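Local atomic coordinates of pectate lyase 47 (Bacillus sp. TS-47, PDB entry 1VBL), a protein that probably cleaves pectate by calcium-dependent beta-elimination, as a secreted, thermostable lyase of polysaccharide lyase family 1. Residues 167-175 against 217-228. Numbering follows the deposited sequence.
Sequences APLDYFPEW and LGTYFGRPFQQH
Phe221 turns its ring edge onto one face of Trp175 in a T-shaped stack, planes at 78°, with its CD1 3.4 Å from Trp175 CD2. CG anti to the carbonyl carbon (chi1 -67°) swings the phenyl edge onto the indole, while Phe221 CB itself sits over the six-membered ring as a CH-pi contact. At the indole edge, Arg223 CG comes within 3.6 Å of Trp175 CH2, while its guanidinium pairs with Glu184. With an alanine at Trp175, the Phe221 edge would probably lose the face it points at, and a gap would be likely to open beside Arg223 CG. Pro173 CD lies 3.8 Å from Phe225 CZ, and Pro173 CG packs on the Gln227 chain. Gln227 is held twice: its backbone O accepts from Asp170 N on a lone pair (2.8 Å), and its side-chain NE2 donates to Asp170 O (3.1 Å) from above the carbonyl plane. At the edge of the His228 ring, a water joins NE2 to Ala167 O; ND1 bonds Asp214. Two loops beside the parallel beta-helix are thus joined by aromatic packing at the hairpin and, through the double link between Asp170 and Gln227, by polar bonds just before Asp229, a calcium ligand.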
ATOM      1  N   ALA A 167      -0.064  -7.761  -6.468  1.00 13.31           N
ATOM      2  CA  ALA A 167       0.490  -6.489  -6.920  1.00 13.16           C
ATOM      3  C   ALA A 167       0.604  -6.396  -8.435  1.00 14.14           C
ATOM      4  O   ALA A 167       1.080  -7.321  -9.096  1.00 13.88           O
ATOM      5  CB  ALA A 167       1.853  -6.254  -6.282  1.00 13.31           C
ATOM      6  N   PRO A 168       0.166  -5.265  -9.007  1.00 12.70           N
ATOM      7  CA  PRO A 168       0.226  -5.057 -10.453  1.00 14.22           C
ATOM      8  C   PRO A 168       1.661  -4.895 -10.943  1.00 14.83           C
ATOM      9  O   PRO A 168       2.517  -4.365 -10.237  1.00 13.92           O
ATOM     10  CB  PRO A 168      -0.602  -3.791 -10.651  1.00 13.83           C
ATOM     11  CG  PRO A 168      -0.337  -3.029  -9.393  1.00 12.29           C
ATOM     12  CD  PRO A 168      -0.449  -4.106  -8.336  1.00 13.74           C
ATOM     13  N   LEU A 169       1.909  -5.365 -12.157  1.00 15.39           N
ATOM     14  CA  LEU A 169       3.225  -5.274 -12.768  1.00 16.60           C
ATOM     15  C   LEU A 169       3.217  -4.129 -13.776  1.00 16.39           C
ATOM     16  O   LEU A 169       2.327  -4.048 -14.624  1.00 16.91           O
ATOM     17  CB  LEU A 169       3.549  -6.585 -13.486  1.00 20.30           C
ATOM     18  CG  LEU A 169       4.819  -7.368 -13.146  1.00 24.29           C
ATOM     19  CD1 LEU A 169       4.962  -7.546 -11.650  1.00 23.58           C
ATOM     20  CD2 LEU A 169       4.756  -8.718 -13.839  1.00 25.78           C
ATOM     21  N   ASP A 170       4.198  -3.239 -13.666  1.00 15.15           N
ATOM     22  CA  ASP A 170       4.334  -2.110 -14.584  1.00 14.67           C
ATOM     23  C   ASP A 170       5.244  -2.622 -15.705  1.00 14.28           C
ATOM     24  O   ASP A 170       6.429  -2.862 -15.476  1.00 11.67           O
ATOM     25  CB  ASP A 170       5.006  -0.930 -13.873  1.00 15.76           C
ATOM     26  CG  ASP A 170       5.008   0.340 -14.711  1.00 17.10           C
ATOM     27  OD1 ASP A 170       5.067   0.240 -15.957  1.00 13.81           O
ATOM     28  OD2 ASP A 170       4.965   1.440 -14.120  1.00 15.31           O
ATOM     29  N   TYR A 171       4.694  -2.791 -16.903  1.00 12.84           N
ATOM     30  CA  TYR A 171       5.475  -3.301 -18.035  1.00 14.73           C
ATOM     31  C   TYR A 171       6.488  -2.311 -18.595  1.00 14.97           C
ATOM     32  O   TYR A 171       7.378  -2.688 -19.367  1.00 15.54           O
ATOM     33  CB  TYR A 171       4.555  -3.731 -19.181  1.00 14.10           C
ATOM     34  CG  TYR A 171       3.653  -4.909 -18.889  1.00 18.68           C
ATOM     35  CD1 TYR A 171       4.067  -5.943 -18.049  1.00 21.87           C
ATOM     36  CD2 TYR A 171       2.413  -5.024 -19.508  1.00 19.79           C
ATOM     37  CE1 TYR A 171       3.263  -7.066 -17.840  1.00 24.81           C
ATOM     38  CE2 TYR A 171       1.605  -6.140 -19.309  1.00 23.51           C
ATOM     39  CZ  TYR A 171       2.036  -7.156 -18.477  1.00 23.98           C
ATOM     40  OH  TYR A 171       1.246  -8.265 -18.292  1.00 27.15           O
ATOM     41  N   PHE A 172       6.357  -1.045 -18.216  1.00 14.21           N
ATOM     42  CA  PHE A 172       7.260  -0.022 -18.722  1.00 14.20           C
ATOM     43  C   PHE A 172       7.798   0.869 -17.614  1.00 14.95           C
ATOM     44  O   PHE A 172       7.539   2.070 -17.587  1.00 14.54           O
ATOM     45  CB  PHE A 172       6.530   0.807 -19.777  1.00 14.40           C
ATOM     46  CG  PHE A 172       5.891  -0.030 -20.847  1.00 13.61           C
ATOM     47  CD1 PHE A 172       6.659  -0.580 -21.869  1.00 13.00           C
ATOM     48  CD2 PHE A 172       4.535  -0.336 -20.786  1.00 13.57           C
ATOM     49  CE1 PHE A 172       6.087  -1.429 -22.816  1.00 13.90           C
ATOM     50  CE2 PHE A 172       3.953  -1.184 -21.727  1.00 13.78           C
ATOM     51  CZ  PHE A 172       4.732  -1.733 -22.743  1.00 14.40           C
ATOM     52  N   PRO A 173       8.564   0.281 -16.682  1.00 15.42           N
ATOM     53  CA  PRO A 173       9.148   1.020 -15.562  1.00 16.48           C
ATOM     54  C   PRO A 173      10.050   2.129 -16.076  1.00 17.53           C
ATOM     55  O   PRO A 173      10.686   1.994 -17.121  1.00 16.62           O
ATOM     56  CB  PRO A 173       9.958  -0.042 -14.821  1.00 15.55           C
ATOM     57  CG  PRO A 173       9.284  -1.321 -15.182  1.00 19.17           C
ATOM     58  CD  PRO A 173       8.980  -1.130 -16.644  1.00 16.35           C
ATOM     59  N   GLU A 174      10.105   3.219 -15.327  1.00 18.57           N
ATOM     60  CA  GLU A 174      10.939   4.354 -15.673  1.00 20.43           C
ATOM     61  C   GLU A 174      12.331   4.154 -15.079  1.00 19.63           C
ATOM     62  O   GLU A 174      12.468   3.730 -13.932  1.00 20.23           O
ATOM     63  CB  GLU A 174      10.317   5.628 -15.104  1.00 22.04           C
ATOM     64  CG  GLU A 174      11.243   6.822 -15.048  1.00 26.37           C
ATOM     65  CD  GLU A 174      10.697   7.917 -14.150  1.00 31.29           C
ATOM     66  OE1 GLU A 174       9.641   8.492 -14.482  1.00 34.25           O
ATOM     67  OE2 GLU A 174      11.320   8.195 -13.104  1.00 34.89           O
ATOM     68  N   TRP A 175      13.365   4.435 -15.862  1.00 18.72           N
ATOM     69  CA  TRP A 175      14.726   4.320 -15.353  1.00 17.96           C
ATOM     70  C   TRP A 175      15.152   5.702 -14.883  1.00 17.77           C
ATOM     71  O   TRP A 175      15.020   6.679 -15.616  1.00 17.92           O
ATOM     72  CB  TRP A 175      15.697   3.836 -16.434  1.00 18.22           C
ATOM     73  CG  TRP A 175      17.143   4.027 -16.042  1.00 18.54           C
ATOM     74  CD1 TRP A 175      18.049   4.876 -16.619  1.00 20.52           C
ATOM     75  CD2 TRP A 175      17.833   3.379 -14.966  1.00 20.26           C
ATOM     76  NE1 TRP A 175      19.258   4.798 -15.967  1.00 19.50           N
ATOM     77  CE2 TRP A 175      19.154   3.887 -14.948  1.00 21.76           C
ATOM     78  CE3 TRP A 175      17.464   2.421 -14.012  1.00 20.57           C
ATOM     79  CZ2 TRP A 175      20.105   3.467 -14.013  1.00 22.19           C
ATOM     80  CZ3 TRP A 175      18.413   2.003 -13.082  1.00 22.56           C
ATOM     81  CH2 TRP A 175      19.717   2.528 -13.091  1.00 21.65           C
ATOM     82  N   LEU A 217      11.784 -11.054 -11.653  1.00 21.51           N
ATOM     83  CA  LEU A 217      11.709  -9.972 -12.630  1.00 22.84           C
ATOM     84  C   LEU A 217      13.025  -9.679 -13.348  1.00 24.05           C
ATOM     85  O   LEU A 217      13.039  -9.006 -14.378  1.00 24.70           O
ATOM     86  CB  LEU A 217      11.188  -8.695 -11.960  1.00 20.77           C
ATOM     87  CG  LEU A 217       9.852  -8.844 -11.224  1.00 22.65           C
ATOM     88  CD1 LEU A 217       9.403  -7.487 -10.685  1.00 21.24           C
ATOM     89  CD2 LEU A 217       8.804  -9.423 -12.169  1.00 21.45           C
ATOM     90  N   GLY A 218      14.128 -10.172 -12.799  1.00 25.39           N
ATOM     91  CA  GLY A 218      15.413  -9.954 -13.435  1.00 26.55           C
ATOM     92  C   GLY A 218      16.140  -8.690 -13.027  1.00 26.82           C
ATOM     93  O   GLY A 218      15.746  -7.988 -12.093  1.00 24.39           O
ATOM     94  N   THR A 219      17.217  -8.400 -13.747  1.00 26.38           N
ATOM     95  CA  THR A 219      18.036  -7.232 -13.478  1.00 27.82           C
ATOM     96  C   THR A 219      18.475  -6.576 -14.783  1.00 26.66           C
ATOM     97  O   THR A 219      18.783  -7.259 -15.761  1.00 25.21           O
ATOM     98  CB  THR A 219      19.294  -7.625 -12.673  1.00 30.12           C
ATOM     99  OG1 THR A 219      18.898  -8.154 -11.401  1.00 33.85           O
ATOM    100  CG2 THR A 219      20.197  -6.421 -12.458  1.00 31.93           C
ATOM    101  N   TYR A 220      18.477  -5.248 -14.792  1.00 25.16           N
ATOM    102  CA  TYR A 220      18.902  -4.474 -15.952  1.00 24.91           C
ATOM    103  C   TYR A 220      19.674  -3.269 -15.444  1.00 25.31           C
ATOM    104  O   TYR A 220      19.312  -2.677 -14.424  1.00 23.84           O
ATOM    105  CB  TYR A 220      17.700  -4.011 -16.782  1.00 24.53           C
ATOM    106  CG  TYR A 220      16.945  -5.146 -17.432  1.00 24.97           C
ATOM    107  CD1 TYR A 220      15.765  -5.635 -16.872  1.00 23.43           C
ATOM    108  CD2 TYR A 220      17.431  -5.758 -18.589  1.00 23.71           C
ATOM    109  CE1 TYR A 220      15.087  -6.707 -17.449  1.00 24.99           C
ATOM    110  CE2 TYR A 220      16.764  -6.829 -19.172  1.00 24.01           C
ATOM    111  CZ  TYR A 220      15.592  -7.299 -18.598  1.00 25.76           C
ATOM    112  OH  TYR A 220      14.925  -8.354 -19.175  1.00 26.75           O
ATOM    113  N   PHE A 221      20.740  -2.908 -16.153  1.00 24.85           N
ATOM    114  CA  PHE A 221      21.570  -1.779 -15.750  1.00 24.59           C
ATOM    115  C   PHE A 221      22.183  -2.081 -14.389  1.00 25.23           C
ATOM    116  O   PHE A 221      22.562  -1.173 -13.651  1.00 26.31           O
ATOM    117  CB  PHE A 221      20.735  -0.499 -15.660  1.00 23.26           C
ATOM    118  CG  PHE A 221      20.205  -0.015 -16.982  1.00 21.49           C
ATOM    119  CD1 PHE A 221      19.318   1.055 -17.030  1.00 20.71           C
ATOM    120  CD2 PHE A 221      20.601  -0.611 -18.177  1.00 20.58           C
ATOM    121  CE1 PHE A 221      18.830   1.527 -18.246  1.00 21.03           C
ATOM    122  CE2 PHE A 221      20.120  -0.149 -19.400  1.00 19.89           C
ATOM    123  CZ  PHE A 221      19.232   0.924 -19.434  1.00 20.28           C
ATOM    124  N   GLY A 222      22.272  -3.365 -14.058  1.00 25.90           N
ATOM    125  CA  GLY A 222      22.841  -3.761 -12.784  1.00 26.83           C
ATOM    126  C   GLY A 222      21.955  -3.429 -11.597  1.00 27.92           C
ATOM    127  O   GLY A 222      22.426  -3.402 -10.459  1.00 28.09           O
ATOM    128  N   ARG A 223      20.676  -3.167 -11.861  1.00 27.41           N
ATOM    129  CA  ARG A 223      19.720  -2.842 -10.806  1.00 26.70           C
ATOM    130  C   ARG A 223      18.494  -3.748 -10.918  1.00 25.60           C
ATOM    131  O   ARG A 223      18.108  -4.152 -12.015  1.00 25.19           O
ATOM    132  CB  ARG A 223      19.269  -1.379 -10.914  1.00 27.58           C
ATOM    133  CG  ARG A 223      20.394  -0.355 -10.968  1.00 29.33           C
ATOM    134  CD  ARG A 223      21.332  -0.502  -9.786  1.00 31.46           C
ATOM    135  NE  ARG A 223      20.630  -0.391  -8.514  1.00 31.87           N
ATOM    136  CZ  ARG A 223      20.898  -1.149  -7.455  1.00 33.36           C
ATOM    137  NH1 ARG A 223      21.850  -2.070  -7.524  1.00 32.48           N
ATOM    138  NH2 ARG A 223      20.215  -0.988  -6.330  1.00 31.48           N
ATOM    139  N   PRO A 224      17.870  -4.087  -9.781  1.00 23.92           N
ATOM    140  CA  PRO A 224      16.686  -4.947  -9.852  1.00 22.55           C
ATOM    141  C   PRO A 224      15.596  -4.276 -10.685  1.00 20.67           C
ATOM    142  O   PRO A 224      15.335  -3.082 -10.538  1.00 19.81           O
ATOM    143  CB  PRO A 224      16.293  -5.125  -8.383  1.00 23.70           C
ATOM    144  CG  PRO A 224      16.822  -3.878  -7.730  1.00 26.34           C
ATOM    145  CD  PRO A 224      18.165  -3.701  -8.391  1.00 24.75           C
ATOM    146  N   PHE A 225      14.975  -5.048 -11.571  1.00 18.55           N
ATOM    147  CA  PHE A 225      13.926  -4.528 -12.440  1.00 17.70           C
ATOM    148  C   PHE A 225      12.631  -4.427 -11.638  1.00 18.08           C
ATOM    149  O   PHE A 225      11.781  -5.318 -11.683  1.00 17.33           O
ATOM    150  CB  PHE A 225      13.751  -5.458 -13.642  1.00 16.09           C
ATOM    151  CG  PHE A 225      13.052  -4.823 -14.804  1.00 15.41           C
ATOM    152  CD1 PHE A 225      13.464  -3.583 -15.291  1.00 14.80           C
ATOM    153  CD2 PHE A 225      11.991  -5.469 -15.430  1.00 14.21           C
ATOM    154  CE1 PHE A 225      12.829  -2.996 -16.385  1.00 14.08           C
ATOM    155  CE2 PHE A 225      11.351  -4.890 -16.522  1.00 14.34           C
ATOM    156  CZ  PHE A 225      11.773  -3.650 -16.999  1.00 14.56           C
ATOM    157  N   GLN A 226      12.502  -3.326 -10.904  1.00 18.22           N
ATOM    158  CA  GLN A 226      11.347  -3.077 -10.049  1.00 18.77           C
ATOM    159  C   GLN A 226      10.079  -2.699 -10.810  1.00 16.75           C
ATOM    160  O   GLN A 226       9.829  -1.528 -11.101  1.00 16.86           O
ATOM    161  CB  GLN A 226      11.715  -2.001  -9.018  1.00 20.85           C
ATOM    162  CG  GLN A 226      12.887  -2.431  -8.142  1.00 27.56           C
ATOM    163  CD  GLN A 226      13.364  -1.365  -7.171  1.00 31.05           C
ATOM    164  OE1 GLN A 226      14.241  -1.625  -6.346  1.00 35.26           O
ATOM    165  NE2 GLN A 226      12.799  -0.165  -7.263  1.00 33.18           N
ATOM    166  N   GLN A 227       9.280  -3.713 -11.122  1.00 14.41           N
ATOM    167  CA  GLN A 227       8.034  -3.521 -11.849  1.00 13.74           C
ATOM    168  C   GLN A 227       6.843  -3.320 -10.917  1.00 13.53           C
ATOM    169  O   GLN A 227       5.718  -3.090 -11.371  1.00 13.77           O
ATOM    170  CB  GLN A 227       7.785  -4.715 -12.769  1.00 14.50           C
ATOM    171  CG  GLN A 227       8.765  -4.792 -13.932  1.00 15.18           C
ATOM    172  CD  GLN A 227       8.439  -5.925 -14.881  1.00 17.88           C
ATOM    173  OE1 GLN A 227       8.833  -7.071 -14.662  1.00 17.73           O
ATOM    174  NE2 GLN A 227       7.699  -5.612 -15.935  1.00 17.51           N
ATOM    175  N   HIS A 228       7.088  -3.422  -9.614  1.00 11.08           N
ATOM    176  CA  HIS A 228       6.034  -3.217  -8.625  1.00 12.47           C
ATOM    177  C   HIS A 228       6.245  -1.865  -7.971  1.00 13.05           C
ATOM    178  O   HIS A 228       7.330  -1.290  -8.046  1.00 13.59           O
ATOM    179  CB  HIS A 228       6.097  -4.257  -7.498  1.00 11.71           C
ATOM    180  CG  HIS A 228       5.844  -5.662  -7.940  1.00 10.30           C
ATOM    181  ND1 HIS A 228       6.829  -6.624  -7.949  1.00 11.62           N
ATOM    182  CD2 HIS A 228       4.711  -6.275  -8.351  1.00 11.91           C
ATOM    183  CE1 HIS A 228       6.311  -7.774  -8.347  1.00 11.41           C
ATOM    184  NE2 HIS A 228       5.029  -7.589  -8.597  1.00 13.38           N
TER
HETATM  185  O   HOH W   1       3.013  -9.371  -8.819  1.00 13.83           O